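Local coordinates for protein UV damage endonuclease (Sulfolobus acidocaldarius, PDB 3TC3) that probably nicks damaged DNA as a manganese-binding TIM-barrel endonuclease, recognising lesions by flipping dinucleotides at the start of excision repair, at residues A[81-86]-A[147-152]; A[94-97]-A[103-106]; A[166-169]-A[175-178]; A[205-210]-A[215-220]. All blocks are in the same frame, centred on the assembly; numbering follows the deposited sequence.

Contact 1: residues A[81-86]-A[147-152]; sequences SNTIPL and ADLLDS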
loop_
_atom_site.group_PDB
_atom_site.type_symbol
_atom_site.label_atom_id
_atom_site.label_comp_id
_atom_site.label_asym_id
_atom_site.label_seq_id
_atom_site.Cartn_x
_atom_site.Cartn_y
_atom_site.Cartn_z
ATOM N N SER A 81 -7.574 -4.122 -0.567
ATOM C CA SER A 81 -8.709 -3.181 -0.897
ATOM C C SER A 81 -9.992 -3.935 -1.092
ATOM O O SER A 81 -11.088 -3.321 -1.058
ATOM C CB SER A 81 -8.380 -2.318 -2.105
ATOM O OG SER A 81 -7.194 -1.598 -1.827
ATOM N N ASN A 82 -9.915 -5.263 -1.261
ATOM C CA ASN A 82 -11.198 -6.031 -1.402
ATOM C C ASN A 82 -11.809 -6.352 -0.073
ATOM O O ASN A 82 -12.886 -7.016 -0.022
ATOM C CB ASN A 82 -10.900 -7.352 -2.163
ATOM C CG ASN A 82 -10.558 -7.155 -3.544
ATOM O OD1 ASN A 82 -10.882 -6.134 -4.154
ATOM N ND2 ASN A 82 -9.970 -8.226 -4.158
ATOM N N THR A 83 -11.227 -5.924 1.058
ATOM C CA THR A 83 -11.671 -6.365 2.407
ATOM C C THR A 83 -13.204 -6.228 2.520
ATOM O O THR A 83 -13.853 -7.216 2.903
ATOM C CB THR A 83 -10.987 -5.555 3.518
ATOM O OG1 THR A 83 -9.594 -5.968 3.495
ATOM C CG2 THR A 83 -11.557 -5.878 4.905
ATOM N N ILE A 84 -13.710 -5.036 2.221
ATOM C CA ILE A 84 -15.205 -4.881 2.148
ATOM C C ILE A 84 -15.557 -4.762 0.632
ATOM O O ILE A 84 -15.332 -3.726 0.020
ATOM C CB ILE A 84 -15.645 -3.597 2.804
ATOM C CG1 ILE A 84 -15.064 -3.456 4.211
ATOM C CG2 ILE A 84 -17.268 -3.531 2.769
ATOM C CD1 ILE A 84 -15.507 -4.574 5.232
ATOM N N PRO A 85 -16.042 -5.837 -0.013
ATOM C CA PRO A 85 -16.240 -5.772 -1.447
ATOM C C PRO A 85 -17.161 -4.704 -1.979
ATOM O O PRO A 85 -18.258 -4.633 -1.408
ATOM C CB PRO A 85 -16.788 -7.170 -1.764
ATOM C CG PRO A 85 -16.280 -8.029 -0.737
ATOM C CD PRO A 85 -16.396 -7.150 0.543
ATOM N N LEU A 86 -16.778 -3.980 -3.050
ATOM C CA LEU A 86 -17.637 -2.969 -3.674
ATOM C C LEU A 86 -18.015 -1.793 -2.769
ATOM O O LEU A 86 -18.904 -1.000 -3.099
ATOM C CB LEU A 86 -18.942 -3.594 -4.278
ATOM C CG LEU A 86 -18.663 -4.662 -5.333
ATOM C CD1 LEU A 86 -20.027 -5.397 -5.535
ATOM C CD2 LEU A 86 -18.146 -3.919 -6.604
ATOM N N ALA A 147 -10.016 5.144 4.026
ATOM C CA ALA A 147 -9.893 5.880 5.311
ATOM C C ALA A 147 -10.944 5.344 6.263
ATOM O O ALA A 147 -10.645 5.156 7.468
ATOM C CB ALA A 147 -10.131 7.328 5.044
ATOM N N ASP A 148 -12.156 5.124 5.782
ATOM C CA ASP A 148 -13.188 4.584 6.700
ATOM C C ASP A 148 -12.746 3.222 7.284
ATOM O O ASP A 148 -13.113 2.881 8.435
ATOM C CB ASP A 148 -14.525 4.402 5.951
ATOM C CG ASP A 148 -15.248 5.730 5.675
ATOM O OD1 ASP A 148 -14.837 6.761 6.232
ATOM O OD2 ASP A 148 -16.191 5.680 4.878
ATOM N N LEU A 149 -12.164 2.361 6.420
ATOM C CA LEU A 149 -11.788 1.013 6.908
ATOM C C LEU A 149 -10.753 1.142 8.037
ATOM O O LEU A 149 -10.897 0.550 9.139
ATOM C CB LEU A 149 -11.286 0.130 5.757
ATOM C CG LEU A 149 -10.884 -1.281 6.160
ATOM C CD1 LEU A 149 -12.163 -2.052 6.638
ATOM C CD2 LEU A 149 -10.189 -1.982 5.043
ATOM N N LEU A 150 -9.724 1.922 7.806
ATOM C CA LEU A 150 -8.665 2.183 8.792
ATOM C C LEU A 150 -9.266 2.869 10.048
ATOM O O LEU A 150 -8.916 2.466 11.199
ATOM C CB LEU A 150 -7.576 3.023 8.133
ATOM C CG LEU A 150 -6.903 2.193 6.961
ATOM C CD1 LEU A 150 -5.931 3.146 6.232
ATOM C CD2 LEU A 150 -6.119 1.008 7.466
ATOM N N ASP A 151 -10.195 3.835 9.840
ATOM C CA ASP A 151 -10.839 4.456 10.995
ATOM C C ASP A 151 -11.611 3.435 11.796
ATOM O O ASP A 151 -11.653 3.507 13.034
ATOM C CB ASP A 151 -11.809 5.496 10.505
ATOM C CG ASP A 151 -11.204 6.812 10.126
ATOM O OD1 ASP A 151 -10.037 7.099 10.407
ATOM O OD2 ASP A 151 -11.983 7.616 9.558
ATOM N N SER A 152 -12.286 2.497 11.165
ATOM C CA SER A 152 -13.132 1.530 11.861
ATOM C C SER A 152 -12.303 0.587 12.680
ATOM O O SER A 152 -12.814 0.035 13.688
ATOM C CB SER A 152 -13.991 0.751 10.849
ATOM O OG SER A 152 -13.251 -0.279 10.161
#
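Leu-149 meets Thr-83 and Ile-84 with its side chain, while its carbonyl oxygen takes the shortest polar bond here: Ser-152 OG donates to Leu-149 O over 2.7 Å, from a position 19° off the carbonyl plane. The setting is a TIM barrel, in which helix 133-153 belongs to the outer layer and residues 81-86 form part of the long loop that leaves strand 76-78. No hydrogen bond joins the two segments directly; the contact is a forked leucine set against two branched side chains. With CG anti to the backbone N of Leu-149 (chi1 -180°), the fork is carried out from the helix toward the loop, and its two methyls divide the work. CD1 lies 4.0 Å from Ile-84 CG1, a glancing approach in which the two chains run obliquely past each other. CD2 is 4.0 Å from Thr-83 CB and nearly as near to Thr-83 CG2, here with the side chains crossing at about a right angle. Thr-83 therefore shows the leucine its carbon side, while OG1 is turned to a hydrogen bond with Ser-80 O. All three residues are buried, and helix 48-71 also packs on the loop, through Leu-59 against Thr-83 and Ser-55 against Ile-84. A polar tie between the same helix and loop as in the leucine contact lies one turn earlier, where the hydroxyl of Tyr-145 is hydrogen-bonded to two backbone atoms of the loop, Ser-81 O and Ile-84 N.

Contact 2: residues A[94-97]-A[103-106]; sequences VNWK and ILGD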
loop_
_atom_site.group_PDB
_atom_site.type_symbol
_atom_site.label_atom_id
_atom_site.label_comp_id
_atom_site.label_asym_id
_atom_site.label_seq_id
_atom_site.Cartn_x
_atom_site.Cartn_y
_atom_site.Cartn_z
ATOM N N VAL A 94 -24.238 -0.493 2.462
ATOM C CA VAL A 94 -24.241 -1.424 3.568
ATOM C C VAL A 94 -23.587 -0.753 4.786
ATOM O O VAL A 94 -22.511 -0.164 4.683
ATOM C CB VAL A 94 -23.459 -2.681 3.194
ATOM C CG1 VAL A 94 -23.396 -3.712 4.362
ATOM C CG2 VAL A 94 -24.001 -3.363 1.935
ATOM N N ASN A 95 -24.222 -0.860 5.955
ATOM C CA ASN A 95 -23.602 -0.260 7.132
ATOM C C ASN A 95 -22.625 -1.237 7.794
ATOM O O ASN A 95 -22.875 -1.803 8.862
ATOM C CB ASN A 95 -24.679 0.174 8.149
ATOM C CG ASN A 95 -24.117 0.973 9.300
ATOM O OD1 ASN A 95 -22.955 1.389 9.313
ATOM N ND2 ASN A 95 -24.999 1.274 10.271
ATOM N N TRP A 96 -21.509 -1.453 7.112
ATOM C CA TRP A 96 -20.520 -2.423 7.616
ATOM C C TRP A 96 -19.789 -1.872 8.812
ATOM O O TRP A 96 -19.277 -2.676 9.639
ATOM C CB TRP A 96 -19.548 -2.846 6.494
ATOM C CG TRP A 96 -18.886 -1.707 5.775
ATOM C CD1 TRP A 96 -19.345 -1.024 4.652
ATOM C CD2 TRP A 96 -17.648 -1.059 6.150
ATOM N NE1 TRP A 96 -18.456 -0.044 4.282
ATOM C CE2 TRP A 96 -17.425 -0.002 5.190
ATOM C CE3 TRP A 96 -16.690 -1.294 7.147
ATOM C CZ2 TRP A 96 -16.269 0.813 5.243
ATOM C CZ3 TRP A 96 -15.591 -0.465 7.234
ATOM C CH2 TRP A 96 -15.377 0.560 6.312
ATOM N N LYS A 97 -19.691 -0.553 8.938
ATOM C CA LYS A 97 -18.909 0.046 10.062
ATOM C C LYS A 97 -19.567 -0.320 11.372
ATOM O O LYS A 97 -18.877 -0.687 12.336
ATOM C CB LYS A 97 -18.851 1.544 9.998
ATOM C CG LYS A 97 -18.128 2.082 8.835
ATOM C CD LYS A 97 -18.553 3.534 8.601
ATOM C CE LYS A 97 -17.910 4.133 7.358
ATOM N NZ LYS A 97 -18.144 5.644 7.262
ATOM N N ILE A 103 -15.372 -7.173 15.050
ATOM C CA ILE A 103 -14.211 -7.781 14.413
ATOM C C ILE A 103 -13.245 -6.670 13.972
ATOM O O ILE A 103 -12.043 -6.858 14.088
ATOM C CB ILE A 103 -14.594 -8.701 13.197
ATOM C CG1 ILE A 103 -15.735 -9.693 13.599
ATOM C CG2 ILE A 103 -13.337 -9.471 12.652
ATOM C CD1 ILE A 103 -16.722 -10.108 12.458
ATOM N N LEU A 104 -13.787 -5.540 13.456
ATOM C CA LEU A 104 -12.912 -4.401 13.053
ATOM C C LEU A 104 -12.090 -3.826 14.219
ATOM O O LEU A 104 -10.854 -3.642 14.092
ATOM C CB LEU A 104 -13.718 -3.338 12.304
ATOM C CG LEU A 104 -14.320 -3.797 10.979
ATOM C CD1 LEU A 104 -15.448 -2.861 10.435
ATOM C CD2 LEU A 104 -13.072 -3.835 9.920
ATOM N N GLY A 105 -12.744 -3.570 15.347
ATOM C CA GLY A 105 -12.051 -3.132 16.544
ATOM C C GLY A 105 -11.027 -4.156 17.039
ATOM O O GLY A 105 -9.945 -3.781 17.477
ATOM N N ASP A 106 -11.351 -5.447 16.953
ATOM C CA ASP A 106 -10.502 -6.537 17.443
ATOM C C ASP A 106 -9.189 -6.587 16.632
ATOM O O ASP A 106 -8.093 -6.687 17.226
ATOM C CB ASP A 106 -11.238 -7.873 17.350
ATOM C CG ASP A 106 -10.339 -9.067 17.617
ATOM O OD1 ASP A 106 -9.952 -9.292 18.783
ATOM O OD2 ASP A 106 -10.002 -9.843 16.689
#
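Trp-96 and Leu-104 make the close part of this contact, and it is narrow: one methyl, Leu-104 CD1, does nearly all the touching. It sits in the plane of the indole at the edge of the six-membered ring, 3.8 Å from Trp-96 CE3 and 4.0 Å from Trp-96 CZ3. The same methyl is 3.9 Å from Trp-96 O, so it lies between the indole and that carbonyl; a chi1 of 53°, with CG between the backbone N and the carbonyl carbon, sets the ring beside it. In the outer helical layer of the TIM barrel, the pair bridges two successive helices, 96-99 and 101-113, and both side chains also rest on Leu-149 and Ser-152 of helix 133-153. Asn-95 opens the first of these helices as its N-cap. The solvent side is looser. Lys-97, exposed, points its CB away from Leu-104, and its carbonyl oxygen only grazes that residue, Lys-97 O standing 4.5 Å from Leu-104 CD1. Its aliphatic chain instead runs over one face of the neighbouring indole, with CG 3.8 Å above the ring plane and offset toward the rim, and carries NZ to a salt bridge with Asp-148 OD2.

Contact 3: residues A[166-169]-A[175-178]; sequences SMNG and NRFI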
loop_
_atom_site.group_PDB
_atom_site.type_symbol
_atom_site.label_atom_id
_atom_site.label_comp_id
_atom_site.label_asym_id
_atom_site.label_seq_id
_atom_site.Cartn_x
_atom_site.Cartn_y
_atom_site.Cartn_z
ATOM N N SER A 166 -1.090 11.681 -16.859
ATOM C CA SER A 166 -0.189 12.713 -17.362
ATOM C C SER A 166 -0.866 13.516 -18.497
ATOM O O SER A 166 -0.157 14.170 -19.277
ATOM C CB SER A 166 1.149 12.126 -17.879
ATOM O OG SER A 166 0.860 11.208 -18.893
ATOM N N MET A 167 -2.192 13.484 -18.577
ATOM C CA MET A 167 -2.924 14.295 -19.600
ATOM C C MET A 167 -2.535 15.775 -19.504
ATOM O O MET A 167 -2.437 16.308 -18.422
ATOM C CB MET A 167 -4.422 14.097 -19.478
ATOM C CG MET A 167 -4.877 12.678 -19.898
ATOM S SD MET A 167 -4.696 12.326 -21.687
ATOM C CE MET A 167 -5.919 13.520 -22.237
ATOM N N ASN A 168 -2.374 16.435 -20.680
ATOM C CA ASN A 168 -1.951 17.841 -20.790
ATOM C C ASN A 168 -0.507 18.062 -20.341
ATOM O O ASN A 168 -0.091 19.198 -20.213
ATOM C CB ASN A 168 -2.820 18.846 -20.039
ATOM C CG ASN A 168 -4.304 18.742 -20.363
ATOM O OD1 ASN A 168 -4.676 18.340 -21.456
ATOM N ND2 ASN A 168 -5.154 19.109 -19.392
ATOM N N GLY A 169 0.226 16.974 -20.112
ATOM C CA GLY A 169 1.654 17.037 -19.809
ATOM C C GLY A 169 1.944 16.957 -18.291
ATOM O O GLY A 169 1.036 17.145 -17.428
ATOM N N ASN A 175 0.261 19.855 -10.955
ATOM C CA ASN A 175 -0.512 20.870 -10.302
ATOM C C ASN A 175 -1.974 20.438 -10.115
ATOM O O ASN A 175 -2.514 20.735 -9.035
ATOM C CB ASN A 175 -0.334 22.167 -11.061
ATOM C CG ASN A 175 1.014 22.859 -10.652
ATOM O OD1 ASN A 175 1.323 23.057 -9.422
ATOM N ND2 ASN A 175 1.812 23.166 -11.629
ATOM N N ARG A 176 -2.516 19.657 -11.046
ATOM C CA ARG A 176 -3.891 19.105 -10.850
ATOM C C ARG A 176 -3.863 18.137 -9.636
ATOM O O ARG A 176 -4.802 18.138 -8.816
ATOM C CB ARG A 176 -4.431 18.274 -12.022
ATOM C CG ARG A 176 -4.753 19.140 -13.265
ATOM C CD ARG A 176 -5.674 18.337 -14.251
ATOM N NE ARG A 176 -5.190 16.966 -14.519
ATOM C CZ ARG A 176 -4.221 16.676 -15.370
ATOM N NH1 ARG A 176 -3.641 17.658 -16.124
ATOM N NH2 ARG A 176 -3.816 15.429 -15.503
ATOM N N PHE A 177 -2.776 17.391 -9.476
ATOM C CA PHE A 177 -2.771 16.508 -8.302
ATOM C C PHE A 177 -2.842 17.317 -7.017
ATOM O O PHE A 177 -3.555 16.986 -6.080
ATOM C CB PHE A 177 -1.505 15.667 -8.336
ATOM C CG PHE A 177 -1.400 14.728 -7.154
ATOM C CD1 PHE A 177 -0.921 15.173 -5.887
ATOM C CD2 PHE A 177 -1.767 13.389 -7.315
ATOM C CE1 PHE A 177 -0.916 14.287 -4.842
ATOM C CE2 PHE A 177 -1.773 12.511 -6.210
ATOM C CZ PHE A 177 -1.297 12.950 -4.966
ATOM N N ILE A 178 -1.954 18.307 -6.919
ATOM C CA ILE A 178 -1.898 19.170 -5.711
ATOM C C ILE A 178 -3.267 19.893 -5.453
ATOM O O ILE A 178 -3.743 19.874 -4.293
ATOM C CB ILE A 178 -0.777 20.198 -5.839
ATOM C CG1 ILE A 178 0.578 19.451 -5.744
ATOM C CG2 ILE A 178 -0.893 21.251 -4.699
ATOM C CD1 ILE A 178 1.800 20.342 -6.023
HETATM O O HOH W 1 -4.474 20.556 -16.690
#
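Arg-176 reaches from helix 170-181 back to the turn that precedes it, and direct hydrogen bonds to Met-167 carry the contact. Arg-176 NH1 donates to Met-167 O over 2.9 Å with an N-H...O angle of 144°. A second, weak bond runs from Arg-176 NH2 to the same Met-167 O at 3.3 Å. The oxygen lies off the edge carrying both terminal nitrogens, tilted 21° from the guanidinium plane. A bend at chi3 helps swing the group to this position.

Water supplies the second kind of link. One molecule accepts from Asn-168 ND2 at 3.1 Å and from Arg-176 NH1 at the same length, lying in the guanidinium plane. It bridges two donors that do not bond each other: Asn-168 ND2 is 3.9 Å from Arg-176 NH1, with the amide and guanidinium planes 84° apart.

Backbone bonding shapes the acceptor. Ser-166 to Gly-169 form a type II beta turn, closed by Gly-169 N to Ser-166 O at 3.0 Å, in the loop that joins strand 158-162 of the TIM barrel to the following helix. Met-167 O belongs to the turn's central peptide, and Gly-169 is the helix N-cap.

Van der Waals approach is loose, Met-167 CB coming within 4.2 Å of Arg-176 NH2. Arg-176 NE also bonds Asn-129 O, which ties the turn to the loop of Asn-129. With NE held there and NH1 and NH2 on Met-167 O, rotation of the guanidinium is probably restricted, and its positive charge probably polarises the Met-167 carbonyl.

Contact 4: residues A[205-210]-A[215-220]; sequences DCLWIS and IPVIFD. With MN (manganese (II) ion), chain C.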
loop_
_atom_site.group_PDB
_atom_site.type_symbol
_atom_site.label_atom_id
_atom_site.label_comp_id
_atom_site.label_asym_id
_atom_site.label_seq_id
_atom_site.Cartn_x
_atom_site.Cartn_y
_atom_site.Cartn_z
ATOM N N ASP A 205 9.747 13.805 -9.310
ATOM C CA ASP A 205 8.404 14.411 -9.459
ATOM C C ASP A 205 7.602 14.294 -8.156
ATOM O O ASP A 205 6.959 15.224 -7.697
ATOM C CB ASP A 205 7.664 13.665 -10.567
ATOM C CG ASP A 205 8.208 13.965 -11.942
ATOM O OD1 ASP A 205 8.619 15.105 -12.257
ATOM O OD2 ASP A 205 8.259 13.023 -12.718
ATOM N N CYS A 206 7.717 13.131 -7.510
ATOM C CA CYS A 206 7.030 12.952 -6.206
ATOM C C CYS A 206 7.590 13.877 -5.138
ATOM O O CYS A 206 6.811 14.444 -4.340
ATOM C CB CYS A 206 7.119 11.484 -5.721
ATOM S SG CYS A 206 6.218 10.347 -6.818
ATOM N N LEU A 207 8.886 14.127 -5.193
ATOM C CA LEU A 207 9.507 15.030 -4.191
ATOM C C LEU A 207 8.973 16.469 -4.449
ATOM O O LEU A 207 8.779 17.239 -3.492
ATOM C CB LEU A 207 11.013 14.989 -4.354
ATOM C CG LEU A 207 11.641 13.689 -3.844
ATOM C CD1 LEU A 207 13.171 13.674 -4.120
ATOM C CD2 LEU A 207 11.386 13.512 -2.358
ATOM N N TRP A 208 8.703 16.809 -5.728
ATOM C CA TRP A 208 8.196 18.178 -6.039
ATOM C C TRP A 208 6.838 18.334 -5.412
ATOM O O TRP A 208 6.495 19.398 -4.856
ATOM C CB TRP A 208 8.191 18.310 -7.550
ATOM C CG TRP A 208 7.943 19.721 -8.026
ATOM C CD1 TRP A 208 8.900 20.705 -8.286
ATOM C CD2 TRP A 208 6.651 20.355 -8.272
ATOM N NE1 TRP A 208 8.296 21.857 -8.714
ATOM C CE2 TRP A 208 6.967 21.713 -8.759
ATOM C CE3 TRP A 208 5.295 19.932 -8.226
ATOM C CZ2 TRP A 208 5.943 22.633 -9.076
ATOM C CZ3 TRP A 208 4.282 20.875 -8.611
ATOM C CH2 TRP A 208 4.634 22.153 -9.035
ATOM N N ILE A 209 5.990 17.296 -5.533
ATOM C CA ILE A 209 4.688 17.301 -4.893
ATOM C C ILE A 209 4.842 17.387 -3.373
ATOM O O ILE A 209 4.160 18.225 -2.752
ATOM C CB ILE A 209 3.830 16.078 -5.305
ATOM C CG1 ILE A 209 3.451 16.155 -6.788
ATOM C CG2 ILE A 209 2.603 15.978 -4.329
ATOM C CD1 ILE A 209 2.713 14.896 -7.260
ATOM N N SER A 210 5.684 16.540 -2.781
ATOM C CA SER A 210 5.815 16.509 -1.331
ATOM C C SER A 210 6.217 17.847 -0.781
ATOM O O SER A 210 5.708 18.254 0.278
ATOM C CB SER A 210 6.860 15.445 -0.943
ATOM O OG SER A 210 6.919 15.267 0.464
ATOM N N ILE A 215 3.080 15.567 1.741
ATOM C CA ILE A 215 2.784 14.115 1.468
ATOM C C ILE A 215 4.066 13.269 1.496
ATOM O O ILE A 215 4.925 13.527 0.717
ATOM C CB ILE A 215 2.111 13.962 0.110
ATOM C CG1 ILE A 215 0.743 14.698 0.137
ATOM C CG2 ILE A 215 1.787 12.494 -0.131
ATOM C CD1 ILE A 215 0.212 14.825 -1.280
ATOM N N PRO A 216 4.149 12.267 2.340
ATOM C CA PRO A 216 5.361 11.351 2.234
ATOM C C PRO A 216 5.405 10.567 0.963
ATOM O O PRO A 216 4.373 10.251 0.332
ATOM C CB PRO A 216 5.209 10.442 3.457
ATOM C CG PRO A 216 4.141 11.175 4.359
ATOM C CD PRO A 216 3.195 11.810 3.399
ATOM N N VAL A 217 6.613 10.313 0.508
ATOM C CA VAL A 217 6.877 9.531 -0.663
ATOM C C VAL A 217 7.333 8.119 -0.317
ATOM O O VAL A 217 8.310 7.944 0.411
ATOM C CB VAL A 217 7.944 10.237 -1.537
ATOM C CG1 VAL A 217 8.244 9.428 -2.873
ATOM C CG2 VAL A 217 7.480 11.698 -1.852
ATOM N N ILE A 218 6.598 7.172 -0.858
ATOM C CA ILE A 218 7.082 5.759 -0.816
ATOM C C ILE A 218 7.991 5.522 -2.008
ATOM O O ILE A 218 7.555 5.662 -3.176
ATOM C CB ILE A 218 5.891 4.767 -0.922
ATOM C CG1 ILE A 218 5.080 4.823 0.328
ATOM C CG2 ILE A 218 6.445 3.271 -1.098
ATOM C CD1 ILE A 218 4.006 3.728 0.452
ATOM N N PHE A 219 9.221 5.108 -1.715
ATOM C CA PHE A 219 10.165 4.700 -2.772
ATOM C C PHE A 219 9.984 3.273 -3.241
ATOM O O PHE A 219 9.968 2.381 -2.437
ATOM C CB PHE A 219 11.577 4.813 -2.148
ATOM C CG PHE A 219 12.692 4.444 -3.077
ATOM C CD1 PHE A 219 13.070 5.299 -4.144
ATOM C CD2 PHE A 219 13.331 3.207 -2.950
ATOM C CE1 PHE A 219 14.109 4.957 -4.946
ATOM C CE2 PHE A 219 14.364 2.860 -3.804
ATOM C CZ PHE A 219 14.758 3.749 -4.834
ATOM N N ASP A 220 9.808 3.095 -4.517
ATOM C CA ASP A 220 9.698 1.780 -5.136
ATOM C C ASP A 220 10.963 1.569 -5.912
ATOM O O ASP A 220 11.244 2.308 -6.825
ATOM C CB ASP A 220 8.510 1.746 -6.016
ATOM C CG ASP A 220 8.349 0.385 -6.585
ATOM O OD1 ASP A 220 9.184 -0.128 -7.311
ATOM O OD2 ASP A 220 7.271 -0.224 -6.225
HETATM MN MN MN C . 5.405 -0.429 -5.699
HETATM O O HOH W 2 3.026 -0.425 -5.470
#
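Val-217 directs its CB from strand 217-220 toward helix 205-210, where both of its methyls lie against Cys-206. From CB, the CG1 branch stands anti to the backbone N (chi1 -178°) and ends 3.7 Å from Cys-206 CB. The CG2 branch has more neighbours: it lies 3.8 Å from Cys-206 O and 3.9 Å from Ser-210 CB, spanning one turn, while Leu-207 CD2 approaches it more loosely at 4.3 Å. Although CB of Leu-207 points away from the strand, the end of its side chain comes back toward it.

Helix and strand are successive parts of a beta-alpha-beta crossover of the TIM barrel, strand 192-195 being the first strand of this unit. Their segment axes run nearly antiparallel at 171°, as expected where the chain returns from the outer helix to the next barrel strand. The return itself is pinned by a hydrogen bond: Ser-210 OG donates to Ile-215 O over 2.7 Å, from above the carbonyl plane (41° out of it) instead of on a lone pair. Beside it, Ile-209 CG2 meets Ile-215 CD1 at 4.0 Å, and Ile-215 also rests on Phe-181 of helix 170-181.

Further along the chain, Asp-220 OD2 binds the manganese ion at 1.9 Å. Water 2, Glu-195 and Glu-288 bind the same ion, and Asp-251 also belongs to the metal site. The other carboxylate oxygen, Asp-220 OD1, accepts a hydrogen bond from His-223 N, capping helix 221-226 and helping to orient the carboxylate.

Overall arrangement
The four contacts form two clusters on the barrel. Contacts 1 and 2 have centres 9 Å apart and share a core: Leu-149 CA lies 3.7 Å from Trp-96 CH2, and Ser-152 OG is 3.4 Å from Leu-104 CD1. Along the chain, contact 2 is nested within the loop that contact 1 closes. Contacts 3 and 4 have centres 15 Å apart; helix 170-181 packs on helix 203-213, with Ile-178 CD1 3.6 Å from Trp-208 CZ3, and on the loop after it, with Phe-177 CE1 3.8 Å from Ile-215 CD1. Contacts 1 and 4 lie on opposite sides of the chain's centre, about 24 Å apart between centres. Of the four, only contact 4 contains a manganese ligand.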